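Local coordinates for DNA polymerase beta (Leishmania infantum, PDB 4P4O), which probably fills gaps during base excision repair of DNA, adding deoxyribonucleotides to a primer strand as a template-directed polymerase of the type-X family, at residues A[213-218]-A[340-345]; A[177-182]-A[201-206]. All blocks are in the same frame, centred on the assembly; numbering follows the deposited sequence.

Contact 1 of 2, residues A[213-218]-A[340-345]. With nucleotides of chain D.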
loop_
_atom_site.group_PDB
_atom_site.type_symbol
_atom_site.label_atom_id
_atom_site.label_comp_id
_atom_site.label_asym_id
_atom_site.label_seq_id
_atom_site.Cartn_x
_atom_site.Cartn_y
_atom_site.Cartn_z
ATOM N N PRO A 213 -13.643 12.563 11.644
ATOM C CA PRO A 213 -12.574 12.032 10.798
ATOM C C PRO A 213 -12.715 12.549 9.369
ATOM O O PRO A 213 -13.833 12.598 8.842
ATOM C CB PRO A 213 -12.812 10.524 10.847
ATOM C CG PRO A 213 -13.508 10.312 12.196
ATOM C CD PRO A 213 -14.419 11.498 12.301
ATOM N N VAL A 214 -11.600 12.929 8.752
ATOM C CA VAL A 214 -11.642 13.437 7.395
ATOM C C VAL A 214 -12.279 12.377 6.485
ATOM O O VAL A 214 -13.040 12.695 5.558
ATOM C CB VAL A 214 -10.232 13.879 6.899
ATOM C CG1 VAL A 214 -9.282 12.688 6.774
ATOM C CG2 VAL A 214 -10.334 14.649 5.577
ATOM N N ALA A 215 -11.992 11.114 6.780
ATOM C CA ALA A 215 -12.564 10.006 6.014
ATOM C C ALA A 215 -14.091 9.986 6.050
ATOM O O ALA A 215 -14.722 9.496 5.121
ATOM C CB ALA A 215 -12.012 8.696 6.503
ATOM N N ALA A 216 -14.682 10.528 7.113
ATOM C CA ALA A 216 -16.141 10.588 7.230
ATOM C C ALA A 216 -16.769 11.626 6.297
ATOM O O ALA A 216 -17.967 11.600 6.073
ATOM C CB ALA A 216 -16.562 10.863 8.680
ATOM N N THR A 217 -15.973 12.548 5.766
ATOM C CA THR A 217 -16.527 13.572 4.890
ATOM C C THR A 217 -16.784 13.024 3.477
ATOM O O THR A 217 -17.417 13.686 2.663
ATOM C CB THR A 217 -15.610 14.821 4.812
ATOM O OG1 THR A 217 -14.372 14.471 4.180
ATOM C CG2 THR A 217 -15.335 15.395 6.224
ATOM N N GLY A 218 -16.290 11.819 3.196
ATOM C CA GLY A 218 -16.422 11.227 1.875
ATOM C C GLY A 218 -15.493 11.836 0.828
ATOM O O GLY A 218 -15.668 11.601 -0.364
ATOM N N GLU A 340 -7.906 1.673 15.725
ATOM C CA GLU A 340 -8.211 2.860 14.938
ATOM C C GLU A 340 -9.521 2.609 14.209
ATOM O O GLU A 340 -9.785 1.488 13.784
ATOM C CB GLU A 340 -7.122 3.101 13.889
ATOM C CG GLU A 340 -5.728 3.286 14.442
ATOM C CD GLU A 340 -4.867 2.022 14.416
ATOM O OE1 GLU A 340 -3.906 2.000 15.189
ATOM O OE2 GLU A 340 -5.111 1.079 13.625
ATOM N N GLU A 341 -10.333 3.644 14.055
ATOM C CA GLU A 341 -11.499 3.584 13.169
ATOM C C GLU A 341 -11.438 4.774 12.236
ATOM O O GLU A 341 -11.171 5.899 12.675
ATOM C CB GLU A 341 -12.805 3.607 13.966
ATOM C CG GLU A 341 -12.982 2.449 14.940
ATOM C CD GLU A 341 -13.163 1.097 14.248
ATOM O OE1 GLU A 341 -12.984 1.003 13.011
ATOM O OE2 GLU A 341 -13.491 0.121 14.949
ATOM N N LEU A 342 -11.663 4.534 10.952
ATOM C CA LEU A 342 -11.606 5.611 9.982
ATOM C C LEU A 342 -10.310 6.395 10.141
ATOM O O LEU A 342 -10.309 7.616 10.035
ATOM C CB LEU A 342 -12.805 6.559 10.145
ATOM C CG LEU A 342 -14.155 6.032 9.662
ATOM C CD1 LEU A 342 -15.277 7.089 9.826
ATOM C CD2 LEU A 342 -14.048 5.522 8.212
ATOM N N GLY A 343 -9.210 5.698 10.410
ATOM C CA GLY A 343 -7.903 6.347 10.414
ATOM C C GLY A 343 -7.608 7.227 11.622
ATOM O O GLY A 343 -6.654 8.013 11.616
ATOM N N VAL A 344 -8.432 7.092 12.657
ATOM C CA VAL A 344 -8.300 7.874 13.878
ATOM C C VAL A 344 -8.275 6.910 15.073
ATOM O O VAL A 344 -9.231 6.184 15.294
ATOM C CB VAL A 344 -9.493 8.850 14.011
ATOM C CG1 VAL A 344 -9.501 9.550 15.385
ATOM C CG2 VAL A 344 -9.500 9.846 12.842
ATOM N N PRO A 345 -7.168 6.883 15.835
ATOM C CA PRO A 345 -7.112 6.001 17.007
ATOM C C PRO A 345 -8.251 6.261 17.982
ATOM O O PRO A 345 -8.634 7.418 18.203
ATOM C CB PRO A 345 -5.792 6.394 17.670
ATOM C CG PRO A 345 -4.976 6.916 16.594
ATOM C CD PRO A 345 -5.889 7.579 15.610
ATOM P P DT D 7 -2.173 -1.529 13.534
ATOM O OP1 DT D 7 -2.462 -0.259 14.246
ATOM O OP2 DT D 7 -2.648 -2.792 14.119
ATOM O "O5'" DT D 7 -2.727 -1.427 12.048
ATOM C "C5'" DT D 7 -2.384 -0.289 11.264
ATOM C "C4'" DT D 7 -3.095 -0.412 9.923
ATOM O "O4'" DT D 7 -2.529 -1.533 9.199
ATOM C "C3'" DT D 7 -4.614 -0.653 9.997
ATOM O "O3'" DT D 7 -5.184 0.321 9.139
ATOM C "C2'" DT D 7 -4.786 -2.087 9.485
ATOM C "C1'" DT D 7 -3.576 -2.214 8.549
ATOM N N1 DT D 7 -3.169 -3.626 8.192
ATOM C C2 DT D 7 -3.009 -3.946 6.860
ATOM O O2 DT D 7 -3.177 -3.141 5.967
ATOM N N3 DT D 7 -2.656 -5.250 6.601
ATOM C C4 DT D 7 -2.455 -6.245 7.551
ATOM O O4 DT D 7 -2.138 -7.395 7.247
ATOM C C5 DT D 7 -2.621 -5.839 8.928
ATOM C C7 DT D 7 -2.416 -6.845 10.038
ATOM C C6 DT D 7 -2.974 -4.570 9.177
HETATM O O HOH W 1 -9.991 10.084 8.684
#
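Ala215 and Leu342 face each other with their CA atoms 6.0 Å apart, where a palm loop of this polymerase beta fold meets a beta hairpin of the thumb. The hairpin, strands 340-341 and 344-345, reverses through a type I' turn from Glu341 to Val344 and is closed by a reciprocal pair of backbone bonds between those two residues. Opposite it, 213-218 makes about one turn of helical backbone, held by short-range bonds such as Ala216 N to Pro213 O, just before helix 219-229.

The meeting is a worked example of domain packing through small apolar groups and one water. Leu342, at the turn, carries the largest share. Its CG stands beside its own backbone N (chi1 -74°), and the fork of the side chain divides its work: CD2 lies 4.1 Å from Ala215 CB, whereas CD1 reaches Ala216 CB. Pro213 packs against both Leu342 and Val344, its CB lying 4.0 Å from Leu342 CB and 3.9 Å from Val344 CG2; the proline and valine side chains cross at about a right angle. Glu278, in a neighbouring loop, touches both Pro213 and Val344 and accepts a hydrogen bond from Val214 N. On the other side of the hairpin, Glu340 OE1 lies 2.8 Å from OP1 of DT7 of chain D. The polar link between the segments passes through a single water, which accepts from Ala215 N at 2.9 Å and donates to Leu342 O at 2.8 Å.

Contact 2 of 2, residues A[177-182]-A[201-206]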
loop_
_atom_site.group_PDB
_atom_site.type_symbol
_atom_site.label_atom_id
_atom_site.label_comp_id
_atom_site.label_asym_id
_atom_site.label_seq_id
_atom_site.Cartn_x
_atom_site.Cartn_y
_atom_site.Cartn_z
ATOM N N LYS A 177 -7.237 24.316 -1.632
ATOM C CA LYS A 177 -5.937 24.473 -1.003
ATOM C C LYS A 177 -5.838 23.844 0.399
ATOM O O LYS A 177 -4.740 23.708 0.939
ATOM C CB LYS A 177 -5.559 25.957 -0.954
ATOM C CG LYS A 177 -6.391 26.742 0.041
ATOM C CD LYS A 177 -5.807 28.120 0.304
ATOM C CE LYS A 177 -6.571 28.816 1.430
ATOM N NZ LYS A 177 -6.052 30.182 1.734
ATOM N N ASP A 178 -6.971 23.470 0.990
ATOM C CA ASP A 178 -6.952 22.773 2.277
ATOM C C ASP A 178 -6.360 21.367 2.170
ATOM O O ASP A 178 -6.062 20.748 3.196
ATOM C CB ASP A 178 -8.352 22.647 2.881
ATOM C CG ASP A 178 -8.891 23.960 3.414
ATOM O OD1 ASP A 178 -8.132 24.948 3.496
ATOM O OD2 ASP A 178 -10.089 23.990 3.760
ATOM N N PHE A 179 -6.219 20.857 0.945
ATOM C CA PHE A 179 -5.750 19.480 0.748
ATOM C C PHE A 179 -4.407 19.385 0.059
ATOM O O PHE A 179 -3.974 20.307 -0.623
ATOM C CB PHE A 179 -6.786 18.632 0.001
ATOM C CG PHE A 179 -7.900 18.148 0.878
ATOM C CD1 PHE A 179 -8.999 18.959 1.133
ATOM C CD2 PHE A 179 -7.832 16.894 1.472
ATOM C CE1 PHE A 179 -10.030 18.520 1.959
ATOM C CE2 PHE A 179 -8.851 16.446 2.291
ATOM C CZ PHE A 179 -9.949 17.258 2.537
ATOM N N SER A 180 -3.750 18.250 0.235
ATOM C CA SER A 180 -2.427 18.064 -0.327
ATOM C C SER A 180 -2.228 16.622 -0.796
ATOM O O SER A 180 -2.756 15.673 -0.204
ATOM C CB SER A 180 -1.368 18.479 0.705
ATOM O OG SER A 180 -0.084 18.056 0.320
ATOM N N ILE A 181 -1.469 16.470 -1.874
ATOM C CA ILE A 181 -1.152 15.160 -2.419
ATOM C C ILE A 181 0.350 14.989 -2.374
ATOM O O ILE A 181 1.082 15.879 -2.781
ATOM C CB ILE A 181 -1.558 15.042 -3.903
ATOM C CG1 ILE A 181 -3.045 14.744 -4.050
ATOM C CG2 ILE A 181 -0.758 13.923 -4.577
ATOM C CD1 ILE A 181 -3.412 13.310 -3.703
ATOM N N LEU A 182 0.817 13.847 -1.891
ATOM C CA LEU A 182 2.241 13.523 -1.984
ATOM C C LEU A 182 2.435 12.098 -2.507
ATOM O O LEU A 182 1.771 11.160 -2.058
ATOM C CB LEU A 182 2.927 13.684 -0.620
ATOM C CG LEU A 182 4.424 13.350 -0.571
ATOM C CD1 LEU A 182 5.276 14.422 -1.262
ATOM C CD2 LEU A 182 4.876 13.142 0.870
ATOM N N LEU A 201 -3.188 11.446 0.401
ATOM C CA LEU A 201 -4.033 12.617 0.360
ATOM C C LEU A 201 -4.293 13.060 1.801
ATOM O O LEU A 201 -4.686 12.258 2.643
ATOM C CB LEU A 201 -5.344 12.288 -0.362
ATOM C CG LEU A 201 -6.447 13.356 -0.348
ATOM C CD1 LEU A 201 -6.044 14.634 -1.148
ATOM C CD2 LEU A 201 -7.792 12.763 -0.853
ATOM N N SER A 202 -4.055 14.332 2.093
ATOM C CA SER A 202 -4.236 14.812 3.452
ATOM C C SER A 202 -4.533 16.312 3.513
ATOM O O SER A 202 -4.245 17.057 2.581
ATOM C CB SER A 202 -3.015 14.459 4.311
ATOM O OG SER A 202 -1.835 15.087 3.835
ATOM N N ARG A 203 -5.146 16.736 4.611
ATOM C CA ARG A 203 -5.354 18.152 4.870
ATOM C C ARG A 203 -4.057 18.820 5.331
ATOM O O ARG A 203 -3.257 18.236 6.064
ATOM C CB ARG A 203 -6.497 18.359 5.876
ATOM C CG ARG A 203 -7.848 17.902 5.327
ATOM C CD ARG A 203 -8.969 18.035 6.348
ATOM N NE ARG A 203 -9.148 19.414 6.779
ATOM C CZ ARG A 203 -9.921 20.297 6.158
ATOM N NH1 ARG A 203 -10.595 19.944 5.073
ATOM N NH2 ARG A 203 -10.019 21.536 6.625
ATOM N N THR A 204 -3.831 20.036 4.861
ATOM C CA THR A 204 -2.631 20.769 5.234
ATOM C C THR A 204 -2.654 21.148 6.711
ATOM O O THR A 204 -3.669 20.999 7.394
ATOM C CB THR A 204 -2.507 22.052 4.435
ATOM O OG1 THR A 204 -3.623 22.891 4.748
ATOM C CG2 THR A 204 -2.499 21.749 2.932
ATOM N N LEU A 205 -1.518 21.643 7.192
ATOM C CA LEU A 205 -1.405 22.112 8.564
ATOM C C LEU A 205 -2.233 23.372 8.815
ATOM O O LEU A 205 -2.655 23.622 9.943
ATOM C CB LEU A 205 0.058 22.367 8.907
ATOM C CG LEU A 205 0.843 21.120 9.302
ATOM C CD1 LEU A 205 2.341 21.388 9.267
ATOM C CD2 LEU A 205 0.405 20.621 10.671
ATOM N N ASP A 206 -2.474 24.149 7.760
ATOM C CA ASP A 206 -3.218 25.414 7.853
ATOM C C ASP A 206 -4.723 25.266 7.654
ATOM O O ASP A 206 -5.481 26.216 7.858
ATOM C CB ASP A 206 -2.708 26.411 6.805
ATOM C CG ASP A 206 -1.344 26.976 7.144
ATOM O OD1 ASP A 206 -1.020 27.103 8.347
ATOM O OD2 ASP A 206 -0.599 27.302 6.198
HETATM O O HOH W 2 -3.656 25.127 3.231
HETATM O O HOH W 3 -11.920 21.846 3.162
HETATM O O HOH W 4 -0.675 14.452 1.439
#
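Ser180 and Ser202 exchange both of their backbone bonds, the mark of an antiparallel hydrogen-bonded pair. Ser202 N donates to Ser180 O at 3.0 Å in the carbonyl plane; the return bond, Ser180 N to Ser202 O, is short at 2.7 Å but bent at the hydrogen to 135°. Ser180 O also accepts a hydrogen bond from a water that is bonded in turn to Ser202 OG. Two residues along, past the non-hydrogen-bonded pair Phe179 and Arg203, Thr204 N donates to Asp178 O from above the carbonyl plane, and Arg203 CA makes a CH...O contact with the same oxygen. A second water donates to Lys177 O and meets Thr204 OG1.

These bonds join two antiparallel strands, 179-183 and 193-203, of the palm sheet of the nucleotidyltransferase fold; the latter strand also carries the magnesium ligands Asp196 and Asp198. On the face with Phe179 and Arg203, CG of the arginine sits over the phenyl ring, 3.8 Å from its centroid, in a CH-pi contact. The bend at chi3 (60°) then folds the guanidinium back so that its plane stands 89° to the ring. NH2 bonds to Pro208 O and keeps a long salt bridge with Asp178 OD2, while NH1 donates to a third water, which itself donates to OD2. Beyond the ring, Leu201 CD1 packs against Phe179 CD2 and, at 3.9 Å, Ile181 CD1.

The two contacts illustrate how chemistry follows position. Contact 2, partly buried, lies within the palm sheet and combines direct backbone hydrogen bonds with side-chain packing and three bridging waters, over a larger buried surface. Contact 1 sits at the surface and joins palm to thumb through apolar touches, its polar link running through one water. Their centres are 15 Å apart, yet they meet directly: Val214, whose side chain does not reach the hairpin, puts CG2 3.7 Å from Arg203 CD and 4.0 Å from Phe179 CZ. Residues 213-218 thus have the sheet on one side and the hairpin on another. Helix 219-229, which follows them, supplies Val219 and Phe223 to pack on Phe179 and Ile181 of contact 2.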